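Local coordinates for probable transcriptional regulatory protein NarL (Mycobacterium tuberculosis, PDB 3EUL) that probably switches genes of aerobic nitrate metabolism once phosphorylated by the kinase NarS, its N-terminal receiver domain taking the signal, at residues V18-D23 / E29-A34; A52-I57 / A77-A82; V64-Y69 / G114-D119; R91-S96 / L130-G135. All blocks are in the same frame, centred on the assembly; numbering follows the deposited sequence.

Contact 1 of 4, residues V18-D23 / E29-A34; sequences VVVGDD and EGVVRA
In the first beta-alpha-beta unit of the CheY-like receiver domain, Val20 of strand 16-21 meets Val31 and Val32 of the helix that follows it, helix 25-38. The segments 18-23 and 29-34 touch through three valines alone, and the contact is wholly apolar. Val20 points its fork at the helix, and Val31 CG1 comes up against both prongs: it lies 4.0 Å from Val20 CG1 and 4.0 Å from Val20 CG2. The second prong is shared, because Val20 CG2 is also 4.0 Å from Val32 CG2, and that methyl comes in close to the root of the fork, with Val20 CB 4.1 Å from Val32 CG2.

All three valines adopt the same side-chain conformation, yet the two on the helix offer different methyls. Val31, aimed at the strand, gives CG1, the branch opposite its backbone N (chi1 173°). Val32, a residue further round the helix, is aimed neither at the strand nor away from it and meets Val20 with CG2, the branch beside its backbone N. One strand residue is thereby straddled by consecutive helix residues.

Leu35, further along the same helix, covers Val18 and Val20. Val32 continues toward strand 41-47, where it touches Val43 and Glu46, while Val31 leans the other way onto Leu66 of strand 64-68. Just past the strand, Asp22 lies against Asp68, in the acidic cluster at the C-terminal ends of the strands, which receiver domains use for phosphorylation.

Contact 2 of 4, residues A52-I57 / A77-A82; sequences AALELI and AQVAAA
Leu54, Ile57, Val79 and Ala82 meet without a ring, amide or carboxylate among them, so there are no flat faces or edges to match and methyl groups do all the touching. Ile57 reaches Val79 with the far end of its chain: Ile57 CD1 lies 3.8 Å from Val79 CG1. It gets there because CG1 of Ile57 stands opposite the carbonyl carbon and the chain then runs on extended (chi2 164°), carrying CD1 out toward the neighbouring helix. Val79 answers with the branch anti to its backbone N, chi1 178°, and the same methyl also meets Leu54, with Leu54 CD1 4.2 Å from Val79 CG1.

The two helices, 50-60 and 76-85, lie side by side on one face of the parallel sheet, as is usual in the alpha/beta fold of receiver domains. The axes of the segments 52-57 and 77-82 come within 10.1 Å, 29° from parallel. That spacing lets a leucine span the gap to a mere alanine: Ala82 CB meets both prongs of Leu54, 4.0 Å from Leu54 CD2 and 4.1 Å from Leu54 CD1. On the sheet side, Ala53 and Val79 rest on Leu67, and Ile57 rests on Ala65, both residues of strand 64-68. Met74, in the loop before helix 76-85, touches Leu54, and Val83 of that helix touches both Leu54 and Ile57.

Contact 3 of 4, residues V64-Y69 / G114-D119; sequences VALLDY and GFLLKD
Lys118 stretches its ammonium group toward Asp68, with NZ of Lys118 3.6 Å from OD1 of Asp68, a long salt bridge. Well away from this pair, toward helix 122-134, Leu66 and Leu116 cross at about a right angle and meet by single methyls, Leu66 CD1 being 4.1 Å from Leu116 CD1. In the third pair, Tyr69 CD1 comes to the edge of the Phe115 ring, 4.0 Å from Phe115 CE1. The two ring planes stand at 55° with centroids 5.8 Å apart, an oblique meeting.

Strands 64-68 and 114-117 are not neighbours in the parallel sheet, since strand 91-96 runs between them; side chains must bridge it. Such an aspartate and lysine at C-terminal strand ends mark the phosphorylation site of receiver domains, and Asp68 is probably the phosphorylated residue, unmodified here. Lys118 has an extended chain beyond CG, and its stronger partner is Asp22, whose OD2 forms a salt bridge with NZ; Phe27 adds a cation-pi contact. Further out, Ile125 and Val129 of helix 122-134 cover Leu66, and Ala128 covers Leu116. Helix 101-109 backs the aromatic pair, with Ile103 against Tyr69 and Val104 and Ala107 against Phe115.

Contact 4 of 4, residues R91-S96 / L130-G135; sequences RVLLIS and LDCAKG
Arg91 bends round the C-terminal end of helix 122-134 and sets the NE edge of its guanidinium against the carbonyl of Cys132. The contact joins the start of strand 91-96 to the last turn of the final helix of the receiver domain, which packs on one face of the parallel sheet. Arg91 NE donates to Cys132 O over 2.9 Å, but the bond is bent, with an N-H...O angle of 130°. The donor stands 38° out of the carbonyl plane and so approaches over it. A turn in the arginine chain makes this possible: after an extended stretch, chi3 of 63° folds the head back toward the helix.

The guanidinium is also covered on one face by the carbonyl oxygen of Gly135. Although Arg91 NH2 is only 2.9 Å from Gly135 O, the oxygen lies over the flat group, where the N-H bonds do not point, and the pair is not a hydrogen bond. The closeness of a positive group to the carbonyls at a helix C terminus would nevertheless be expected to be favourable.

Cys132 turns its thiol toward the arginine. With SG placed anti to the backbone N, the sulfur lies within the curve of the arginine chain, 3.5 Å from Arg91 NE and 3.6 Å from Arg91 CB. On the inner side the contact turns apolar, with Leu93 CD2 4.2 Å from Cys132 CB; Leu93 also touches Leu116. Cys132 O is gripped twice, since Gly135 N, just past the helix, donates to it over 3.2 Å from the face of the carbonyl plane opposite to Arg91 NE.

From the N terminus, contact 1 closes first, a short loop that seats helix 25-38 on strand 16-21 before any other contact opens. The remaining three interlock. Contact 2 opens in helix 50-60, contact 3 opens in strand 64-68, and contact 2 then closes in helix 76-85, so these two cross. Contact 4 opens in strand 91-96 before contact 3 closes at 114-119 and itself closes at 130-135, so contacts 3 and 4 cross as well, whereas 2 and 4 follow in series. Strand 64-68 lies centrally: probable hydrogen bonds from Leu66 N to Val19 O and from Leu93 N to Ala65 O tie contacts 1, 3 and 4 into one sheet.

Contact 1 of 4, residues V18-D23 / E29-A34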
loop_
_atom_site.group_PDB
_atom_site.type_symbol
_atom_site.label_atom_id
_atom_site.label_comp_id
_atom_site.label_asym_id
_atom_site.label_seq_id
_atom_site.Cartn_x
_atom_site.Cartn_y
_atom_site.Cartn_z
ATOM N N VAL A 18 5.058 -7.796 0.050
ATOM C CA VAL A 18 4.417 -6.503 0.349
ATOM C C VAL A 18 5.198 -5.590 1.274
ATOM O O VAL A 18 5.810 -6.039 2.254
ATOM C CB VAL A 18 3.008 -6.775 0.970
ATOM C CG1 VAL A 18 2.300 -5.480 1.346
ATOM C CG2 VAL A 18 2.197 -7.646 -0.038
ATOM N N VAL A 19 5.177 -4.283 0.966
ATOM C CA VAL A 19 5.561 -3.251 1.923
ATOM C C VAL A 19 4.281 -2.585 2.440
ATOM O O VAL A 19 3.400 -2.220 1.645
ATOM C CB VAL A 19 6.531 -2.194 1.283
ATOM C CG1 VAL A 19 6.683 -0.932 2.179
ATOM C CG2 VAL A 19 7.915 -2.826 0.980
ATOM N N VAL A 20 4.180 -2.441 3.773
ATOM C CA VAL A 20 3.064 -1.776 4.448
ATOM C C VAL A 20 3.545 -0.458 5.074
ATOM O O VAL A 20 4.613 -0.406 5.712
ATOM C CB VAL A 20 2.411 -2.670 5.550
ATOM C CG1 VAL A 20 1.311 -1.879 6.306
ATOM C CG2 VAL A 20 1.861 -3.984 4.976
ATOM N N GLY A 21 2.800 0.623 4.854
ATOM C CA GLY A 21 3.157 1.925 5.378
ATOM C C GLY A 21 1.957 2.573 6.044
ATOM O O GLY A 21 0.891 2.654 5.442
ATOM N N ASP A 22 2.128 2.986 7.310
ATOM C CA ASP A 22 1.102 3.698 8.082
ATOM C C ASP A 22 1.803 4.264 9.307
ATOM O O ASP A 22 2.671 3.612 9.883
ATOM C CB ASP A 22 -0.038 2.765 8.496
ATOM C CG ASP A 22 -1.345 3.503 8.849
ATOM O OD1 ASP A 22 -1.386 4.336 9.794
ATOM O OD2 ASP A 22 -2.379 3.206 8.192
ATOM N N ASP A 23 1.433 5.481 9.688
ATOM C CA ASP A 23 2.011 6.109 10.880
ATOM C C ASP A 23 1.211 5.836 12.153
ATOM O O ASP A 23 1.599 6.322 13.228
ATOM C CB ASP A 23 2.199 7.610 10.655
ATOM C CG ASP A 23 0.905 8.407 10.775
ATOM O OD1 ASP A 23 -0.201 7.895 10.465
ATOM O OD2 ASP A 23 1.003 9.580 11.168
ATOM N N GLU A 29 0.219 -2.751 12.442
ATOM C CA GLU A 29 0.348 -4.099 13.032
ATOM C C GLU A 29 -0.836 -4.996 12.629
ATOM O O GLU A 29 -0.670 -6.187 12.352
ATOM C CB GLU A 29 0.453 -4.018 14.551
ATOM C CG GLU A 29 1.824 -3.559 15.062
ATOM C CD GLU A 29 1.843 -3.357 16.571
ATOM O OE1 GLU A 29 0.958 -3.929 17.264
ATOM O OE2 GLU A 29 2.744 -2.630 17.068
ATOM N N GLY A 30 -2.020 -4.395 12.568
ATOM C CA GLY A 30 -3.241 -5.124 12.263
ATOM C C GLY A 30 -3.237 -5.612 10.835
ATOM O O GLY A 30 -3.612 -6.739 10.571
ATOM N N VAL A 31 -2.800 -4.745 9.913
ATOM C CA VAL A 31 -2.646 -5.101 8.515
ATOM C C VAL A 31 -1.566 -6.187 8.323
ATOM O O VAL A 31 -1.769 -7.166 7.603
ATOM C CB VAL A 31 -2.275 -3.863 7.676
ATOM C CG1 VAL A 31 -1.937 -4.265 6.211
ATOM C CG2 VAL A 31 -3.408 -2.852 7.695
ATOM N N VAL A 32 -0.421 -5.995 8.960
ATOM C CA VAL A 32 0.693 -6.919 8.813
ATOM C C VAL A 32 0.279 -8.298 9.328
ATOM O O VAL A 32 0.595 -9.294 8.713
ATOM C CB VAL A 32 1.943 -6.435 9.513
ATOM C CG1 VAL A 32 2.984 -7.553 9.585
ATOM C CG2 VAL A 32 2.511 -5.160 8.791
ATOM N N ARG A 33 -0.449 -8.344 10.428
ATOM C CA ARG A 33 -0.922 -9.633 10.941
ATOM C C ARG A 33 -1.919 -10.314 10.016
ATOM O O ARG A 33 -1.789 -11.516 9.755
ATOM C CB ARG A 33 -1.530 -9.474 12.324
ATOM C CG ARG A 33 -1.423 -10.720 13.140
ATOM C CD ARG A 33 -1.379 -10.352 14.585
ATOM N NE ARG A 33 -1.766 -11.427 15.487
ATOM C CZ ARG A 33 -3.012 -11.875 15.623
ATOM N NH1 ARG A 33 -4.024 -11.386 14.891
ATOM N NH2 ARG A 33 -3.255 -12.829 16.492
ATOM N N ALA A 34 -2.907 -9.573 9.542
ATOM C CA ALA A 34 -3.861 -10.082 8.514
ATOM C C ALA A 34 -3.158 -10.689 7.317
ATOM O O ALA A 34 -3.500 -11.797 6.866
ATOM C CB ALA A 34 -4.793 -8.976 8.024
#

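Contact 2 of 4, residues A52-I57 / A77-A82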
loop_
_atom_site.group_PDB
_atom_site.type_symbol
_atom_site.label_atom_id
_atom_site.label_comp_id
_atom_site.label_asym_id
_atom_site.label_seq_id
_atom_site.Cartn_x
_atom_site.Cartn_y
_atom_site.Cartn_z
ATOM N N ALA A 52 10.348 6.918 3.662
ATOM C CA ALA A 52 10.832 5.633 4.067
ATOM C C ALA A 52 10.133 4.493 3.296
ATOM O O ALA A 52 10.758 3.499 2.946
ATOM C CB ALA A 52 10.636 5.454 5.613
ATOM N N ALA A 53 8.832 4.630 3.091
ATOM C CA ALA A 53 8.053 3.707 2.270
ATOM C C ALA A 53 8.607 3.657 0.862
ATOM O O ALA A 53 8.782 2.588 0.276
ATOM C CB ALA A 53 6.568 4.163 2.246
ATOM N N LEU A 54 8.903 4.807 0.306
ATOM C CA LEU A 54 9.474 4.839 -1.043
ATOM C C LEU A 54 10.853 4.146 -1.115
ATOM O O LEU A 54 11.151 3.396 -2.058
ATOM C CB LEU A 54 9.562 6.275 -1.516
ATOM C CG LEU A 54 10.188 6.452 -2.886
ATOM C CD1 LEU A 54 9.397 5.724 -3.942
ATOM C CD2 LEU A 54 10.309 7.931 -3.216
ATOM N N GLU A 55 11.676 4.385 -0.104
ATOM C CA GLU A 55 12.970 3.758 -0.057
ATOM C C GLU A 55 12.862 2.254 0.085
ATOM O O GLU A 55 13.634 1.545 -0.548
ATOM C CB GLU A 55 13.828 4.356 1.054
ATOM C CG GLU A 55 15.256 3.867 1.034
ATOM C CD GLU A 55 16.080 4.309 -0.192
ATOM O OE1 GLU A 55 15.855 5.408 -0.773
ATOM O OE2 GLU A 55 17.013 3.546 -0.546
ATOM N N LEU A 56 11.914 1.757 0.900
ATOM C CA LEU A 56 11.712 0.329 1.023
ATOM C C LEU A 56 11.236 -0.288 -0.280
ATOM O O LEU A 56 11.587 -1.432 -0.608
ATOM C CB LEU A 56 10.684 -0.002 2.102
ATOM C CG LEU A 56 11.079 0.082 3.568
ATOM C CD1 LEU A 56 9.835 -0.116 4.384
ATOM C CD2 LEU A 56 12.129 -0.955 3.987
ATOM N N ILE A 57 10.399 0.458 -1.005
ATOM C CA ILE A 57 9.923 -0.001 -2.308
ATOM C C ILE A 57 11.110 -0.109 -3.276
ATOM O O ILE A 57 11.235 -1.103 -4.003
ATOM C CB ILE A 57 8.781 0.911 -2.853
ATOM C CG1 ILE A 57 7.528 0.766 -1.972
ATOM C CG2 ILE A 57 8.439 0.585 -4.323
ATOM C CD1 ILE A 57 6.481 1.872 -2.162
ATOM N N ALA A 77 -0.138 9.228 -2.471
ATOM C CA ALA A 77 -0.210 9.523 -3.928
ATOM C C ALA A 77 1.106 10.009 -4.491
ATOM O O ALA A 77 1.414 9.699 -5.648
ATOM C CB ALA A 77 -1.333 10.538 -4.243
ATOM N N GLN A 78 1.852 10.799 -3.704
ATOM C CA GLN A 78 3.217 11.197 -4.066
ATOM C C GLN A 78 4.128 9.973 -4.205
ATOM O O GLN A 78 4.903 9.877 -5.162
ATOM C CB GLN A 78 3.811 12.184 -3.062
ATOM C CG GLN A 78 2.989 13.418 -2.906
ATOM C CD GLN A 78 3.631 14.422 -1.984
ATOM O OE1 GLN A 78 3.660 14.234 -0.774
ATOM N NE2 GLN A 78 4.152 15.501 -2.558
ATOM N N VAL A 79 4.022 9.033 -3.286
ATOM C CA VAL A 79 4.788 7.801 -3.425
ATOM C C VAL A 79 4.349 7.039 -4.660
ATOM O O VAL A 79 5.213 6.579 -5.405
ATOM C CB VAL A 79 4.676 6.861 -2.189
ATOM C CG1 VAL A 79 5.476 5.537 -2.417
ATOM C CG2 VAL A 79 5.132 7.539 -0.920
ATOM N N ALA A 80 3.031 6.886 -4.873
ATOM C CA ALA A 80 2.530 6.216 -6.096
ATOM C C ALA A 80 3.075 6.860 -7.383
ATOM O O ALA A 80 3.513 6.171 -8.328
ATOM C CB ALA A 80 1.022 6.159 -6.124
ATOM N N ALA A 81 3.085 8.190 -7.411
ATOM C CA ALA A 81 3.629 8.949 -8.553
ATOM C C ALA A 81 5.104 8.662 -8.837
ATOM O O ALA A 81 5.519 8.511 -10.010
ATOM C CB ALA A 81 3.455 10.474 -8.281
ATOM N N ALA A 82 5.893 8.657 -7.760
ATOM C CA ALA A 82 7.314 8.433 -7.785
ATOM C C ALA A 82 7.639 7.011 -8.259
ATOM O O ALA A 82 8.530 6.834 -9.076
ATOM C CB ALA A 82 7.920 8.686 -6.361
#

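Contact 3 of 4, residues V64-Y69 / G114-D119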
loop_
_atom_site.group_PDB
_atom_site.type_symbol
_atom_site.label_atom_id
_atom_site.label_comp_id
_atom_site.label_asym_id
_atom_site.label_seq_id
_atom_site.Cartn_x
_atom_site.Cartn_y
_atom_site.Cartn_z
ATOM N N VAL A 64 3.387 -5.496 -4.242
ATOM C CA VAL A 64 2.404 -4.504 -3.803
ATOM C C VAL A 64 2.952 -3.693 -2.624
ATOM O O VAL A 64 3.649 -4.230 -1.742
ATOM C CB VAL A 64 1.131 -5.196 -3.321
ATOM C CG1 VAL A 64 0.058 -4.170 -2.874
ATOM C CG2 VAL A 64 0.581 -6.047 -4.396
ATOM N N ALA A 65 2.669 -2.399 -2.634
ATOM C CA ALA A 65 2.879 -1.566 -1.479
ATOM C C ALA A 65 1.485 -1.161 -0.995
ATOM O O ALA A 65 0.699 -0.620 -1.781
ATOM C CB ALA A 65 3.719 -0.364 -1.821
ATOM N N LEU A 66 1.130 -1.490 0.247
ATOM C CA LEU A 66 -0.129 -1.018 0.805
ATOM C C LEU A 66 0.104 0.126 1.766
ATOM O O LEU A 66 0.621 -0.092 2.887
ATOM C CB LEU A 66 -0.817 -2.174 1.526
ATOM C CG LEU A 66 -2.110 -1.877 2.260
ATOM C CD1 LEU A 66 -3.175 -1.306 1.329
ATOM C CD2 LEU A 66 -2.567 -3.233 2.913
ATOM N N LEU A 67 -0.264 1.352 1.345
ATOM C CA LEU A 67 0.156 2.568 2.032
ATOM C C LEU A 67 -0.996 3.481 2.450
ATOM O O LEU A 67 -1.936 3.714 1.685
ATOM C CB LEU A 67 1.030 3.389 1.108
ATOM C CG LEU A 67 2.255 2.724 0.503
ATOM C CD1 LEU A 67 2.994 3.725 -0.375
ATOM C CD2 LEU A 67 3.127 2.191 1.617
ATOM N N ASP A 68 -0.936 3.988 3.674
ATOM C CA ASP A 68 -1.918 4.980 4.099
ATOM C C ASP A 68 -1.842 6.173 3.164
ATOM O O ASP A 68 -0.758 6.601 2.792
ATOM C CB ASP A 68 -1.641 5.362 5.556
ATOM C CG ASP A 68 -2.592 6.398 6.113
ATOM O OD1 ASP A 68 -3.792 6.413 5.810
ATOM O OD2 ASP A 68 -2.099 7.206 6.917
ATOM N N TYR A 69 -2.982 6.729 2.781
ATOM C CA TYR A 69 -2.974 7.922 1.943
ATOM C C TYR A 69 -2.215 9.075 2.645
ATOM O O TYR A 69 -1.422 9.748 2.023
ATOM C CB TYR A 69 -4.401 8.321 1.552
ATOM C CG TYR A 69 -4.444 9.582 0.773
ATOM C CD1 TYR A 69 -3.893 9.660 -0.481
ATOM C CD2 TYR A 69 -5.019 10.728 1.306
ATOM C CE1 TYR A 69 -3.916 10.843 -1.196
ATOM C CE2 TYR A 69 -5.044 11.906 0.604
ATOM C CZ TYR A 69 -4.484 11.971 -0.625
ATOM O OH TYR A 69 -4.563 13.142 -1.347
ATOM N N GLY A 114 -5.177 1.348 -6.660
ATOM C CA GLY A 114 -6.481 1.184 -6.059
ATOM C C GLY A 114 -6.515 2.017 -4.822
ATOM O O GLY A 114 -5.498 2.567 -4.427
ATOM N N PHE A 115 -7.694 2.123 -4.221
ATOM C CA PHE A 115 -7.945 3.020 -3.120
ATOM C C PHE A 115 -8.984 2.353 -2.227
ATOM O O PHE A 115 -10.139 2.192 -2.626
ATOM C CB PHE A 115 -8.451 4.393 -3.617
ATOM C CG PHE A 115 -8.227 5.527 -2.629
ATOM C CD1 PHE A 115 -7.158 6.399 -2.774
ATOM C CD2 PHE A 115 -9.067 5.694 -1.532
ATOM C CE1 PHE A 115 -6.928 7.418 -1.855
ATOM C CE2 PHE A 115 -8.859 6.719 -0.605
ATOM C CZ PHE A 115 -7.790 7.592 -0.765
ATOM N N LEU A 116 -8.577 1.996 -1.017
ATOM C CA LEU A 116 -9.386 1.195 -0.113
ATOM C C LEU A 116 -9.713 2.050 1.109
ATOM O O LEU A 116 -9.014 3.018 1.393
ATOM C CB LEU A 116 -8.601 -0.039 0.359
ATOM C CG LEU A 116 -7.955 -0.884 -0.736
ATOM C CD1 LEU A 116 -6.988 -1.918 -0.117
ATOM C CD2 LEU A 116 -9.074 -1.554 -1.540
ATOM N N LEU A 117 -10.771 1.681 1.813
ATOM C CA LEU A 117 -11.170 2.363 3.034
ATOM C C LEU A 117 -10.706 1.615 4.263
ATOM O O LEU A 117 -10.570 0.406 4.220
ATOM C CB LEU A 117 -12.686 2.531 3.058
ATOM C CG LEU A 117 -13.165 3.883 2.524
ATOM C CD1 LEU A 117 -12.349 4.391 1.341
ATOM C CD2 LEU A 117 -14.642 3.830 2.192
ATOM N N LYS A 118 -10.466 2.334 5.365
ATOM C CA LYS A 118 -9.950 1.691 6.574
ATOM C C LYS A 118 -10.995 0.815 7.280
ATOM O O LYS A 118 -10.646 0.071 8.187
ATOM C CB LYS A 118 -9.306 2.705 7.525
ATOM C CG LYS A 118 -7.859 2.990 7.151
ATOM C CD LYS A 118 -7.089 3.793 8.192
ATOM C CE LYS A 118 -5.625 3.915 7.743
ATOM N NZ LYS A 118 -4.733 4.518 8.782
ATOM N N ASP A 119 -12.252 0.863 6.835
ATOM C CA ASP A 119 -13.272 -0.048 7.368
ATOM C C ASP A 119 -13.255 -1.440 6.715
ATOM O O ASP A 119 -14.111 -2.272 7.000
ATOM C CB ASP A 119 -14.675 0.573 7.295
ATOM C CG ASP A 119 -15.219 0.663 5.872
ATOM O OD1 ASP A 119 -14.466 0.420 4.908
ATOM O OD2 ASP A 119 -16.410 0.989 5.729
#

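Contact 4 of 4, residues R91-S96 / L130-G135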
loop_
_atom_site.group_PDB
_atom_site.type_symbol
_atom_site.label_atom_id
_atom_site.label_comp_id
_atom_site.label_asym_id
_atom_site.label_seq_id
_atom_site.Cartn_x
_atom_site.Cartn_y
_atom_site.Cartn_z
ATOM N N ARG A 91 2.995 -2.287 -7.516
ATOM C CA ARG A 91 1.669 -1.649 -7.549
ATOM C C ARG A 91 1.389 -1.039 -6.213
ATOM O O ARG A 91 1.551 -1.699 -5.194
ATOM C CB ARG A 91 0.609 -2.662 -7.903
ATOM C CG ARG A 91 0.745 -3.049 -9.351
ATOM C CD ARG A 91 -0.180 -4.128 -9.792
ATOM N NE ARG A 91 -1.623 -3.844 -9.743
ATOM C CZ ARG A 91 -2.310 -2.916 -10.421
ATOM N NH1 ARG A 91 -1.726 -2.005 -11.190
ATOM N NH2 ARG A 91 -3.636 -2.866 -10.271
ATOM N N VAL A 92 1.011 0.230 -6.199
ATOM C CA VAL A 92 0.774 0.938 -4.939
ATOM C C VAL A 92 -0.739 1.041 -4.659
ATOM O O VAL A 92 -1.478 1.759 -5.358
ATOM C CB VAL A 92 1.423 2.318 -4.934
ATOM C CG1 VAL A 92 1.052 3.076 -3.647
ATOM C CG2 VAL A 92 2.967 2.178 -5.083
ATOM N N LEU A 93 -1.171 0.324 -3.630
ATOM C CA LEU A 93 -2.566 0.298 -3.189
ATOM C C LEU A 93 -2.681 1.250 -2.016
ATOM O O LEU A 93 -1.932 1.145 -1.054
ATOM C CB LEU A 93 -2.922 -1.151 -2.814
ATOM C CG LEU A 93 -4.343 -1.642 -2.714
ATOM C CD1 LEU A 93 -5.180 -1.409 -3.982
ATOM C CD2 LEU A 93 -4.302 -3.129 -2.360
ATOM N N LEU A 94 -3.567 2.239 -2.097
ATOM C CA LEU A 94 -3.717 3.178 -0.977
ATOM C C LEU A 94 -4.914 2.776 -0.109
ATOM O O LEU A 94 -5.887 2.165 -0.571
ATOM C CB LEU A 94 -3.860 4.641 -1.444
ATOM C CG LEU A 94 -2.721 5.241 -2.267
ATOM C CD1 LEU A 94 -3.028 6.696 -2.748
ATOM C CD2 LEU A 94 -1.339 5.133 -1.547
ATOM N N ILE A 95 -4.820 3.128 1.159
ATOM C CA ILE A 95 -5.896 2.923 2.103
ATOM C C ILE A 95 -6.060 4.203 2.908
ATOM O O ILE A 95 -5.086 4.870 3.245
ATOM C CB ILE A 95 -5.615 1.672 2.971
ATOM C CG1 ILE A 95 -6.840 1.280 3.801
ATOM C CG2 ILE A 95 -4.310 1.866 3.844
ATOM C CD1 ILE A 95 -6.811 -0.178 4.267
ATOM N N SER A 96 -7.302 4.555 3.236
ATOM C CA SER A 96 -7.524 5.766 3.990
ATOM C C SER A 96 -8.846 5.766 4.732
ATOM O O SER A 96 -9.789 5.060 4.370
ATOM C CB SER A 96 -7.498 6.970 3.038
ATOM O OG SER A 96 -7.410 8.165 3.785
ATOM N N LEU A 130 -3.905 -9.415 -2.834
ATOM C CA LEU A 130 -3.707 -10.529 -3.750
ATOM C C LEU A 130 -4.219 -10.231 -5.158
ATOM O O LEU A 130 -3.537 -10.544 -6.135
ATOM C CB LEU A 130 -4.342 -11.823 -3.193
ATOM C CG LEU A 130 -3.701 -12.349 -1.892
ATOM C CD1 LEU A 130 -4.367 -13.652 -1.415
ATOM C CD2 LEU A 130 -2.191 -12.539 -2.055
ATOM N N ASP A 131 -5.383 -9.596 -5.269
ATOM C CA ASP A 131 -5.958 -9.244 -6.582
ATOM C C ASP A 131 -5.088 -8.198 -7.296
ATOM O O ASP A 131 -4.894 -8.236 -8.515
ATOM C CB ASP A 131 -7.371 -8.683 -6.420
ATOM C CG ASP A 131 -8.416 -9.749 -6.121
ATOM O OD1 ASP A 131 -8.126 -10.961 -6.266
ATOM O OD2 ASP A 131 -9.553 -9.372 -5.745
ATOM N N CYS A 132 -4.584 -7.251 -6.524
ATOM C CA CYS A 132 -3.706 -6.212 -7.029
ATOM C C CYS A 132 -2.423 -6.821 -7.579
ATOM O O CYS A 132 -2.007 -6.509 -8.695
ATOM C CB CYS A 132 -3.424 -5.219 -5.912
ATOM S SG CYS A 132 -2.456 -3.779 -6.391
ATOM N N ALA A 133 -1.815 -7.718 -6.823
ATOM C CA ALA A 133 -0.616 -8.420 -7.282
ATOM C C ALA A 133 -0.864 -9.223 -8.579
ATOM O O ALA A 133 0.034 -9.363 -9.404
ATOM C CB ALA A 133 -0.122 -9.353 -6.201
ATOM N N LYS A 134 -2.078 -9.745 -8.729
ATOM C CA LYS A 134 -2.448 -10.567 -9.888
ATOM C C LYS A 134 -2.758 -9.759 -11.138
ATOM O O LYS A 134 -2.657 -10.275 -12.259
ATOM C CB LYS A 134 -3.710 -11.371 -9.587
ATOM C CG LYS A 134 -3.487 -12.714 -8.909
ATOM C CD LYS A 134 -4.758 -13.564 -8.972
ATOM C CE LYS A 134 -5.908 -12.993 -8.117
ATOM N NZ LYS A 134 -5.652 -13.145 -6.649
ATOM N N GLY A 135 -3.177 -8.514 -10.959
ATOM C CA GLY A 135 -3.974 -7.850 -12.012
ATOM C C GLY A 135 -4.506 -6.506 -11.541
ATOM O O GLY A 135 -3.758 -5.525 -11.516
#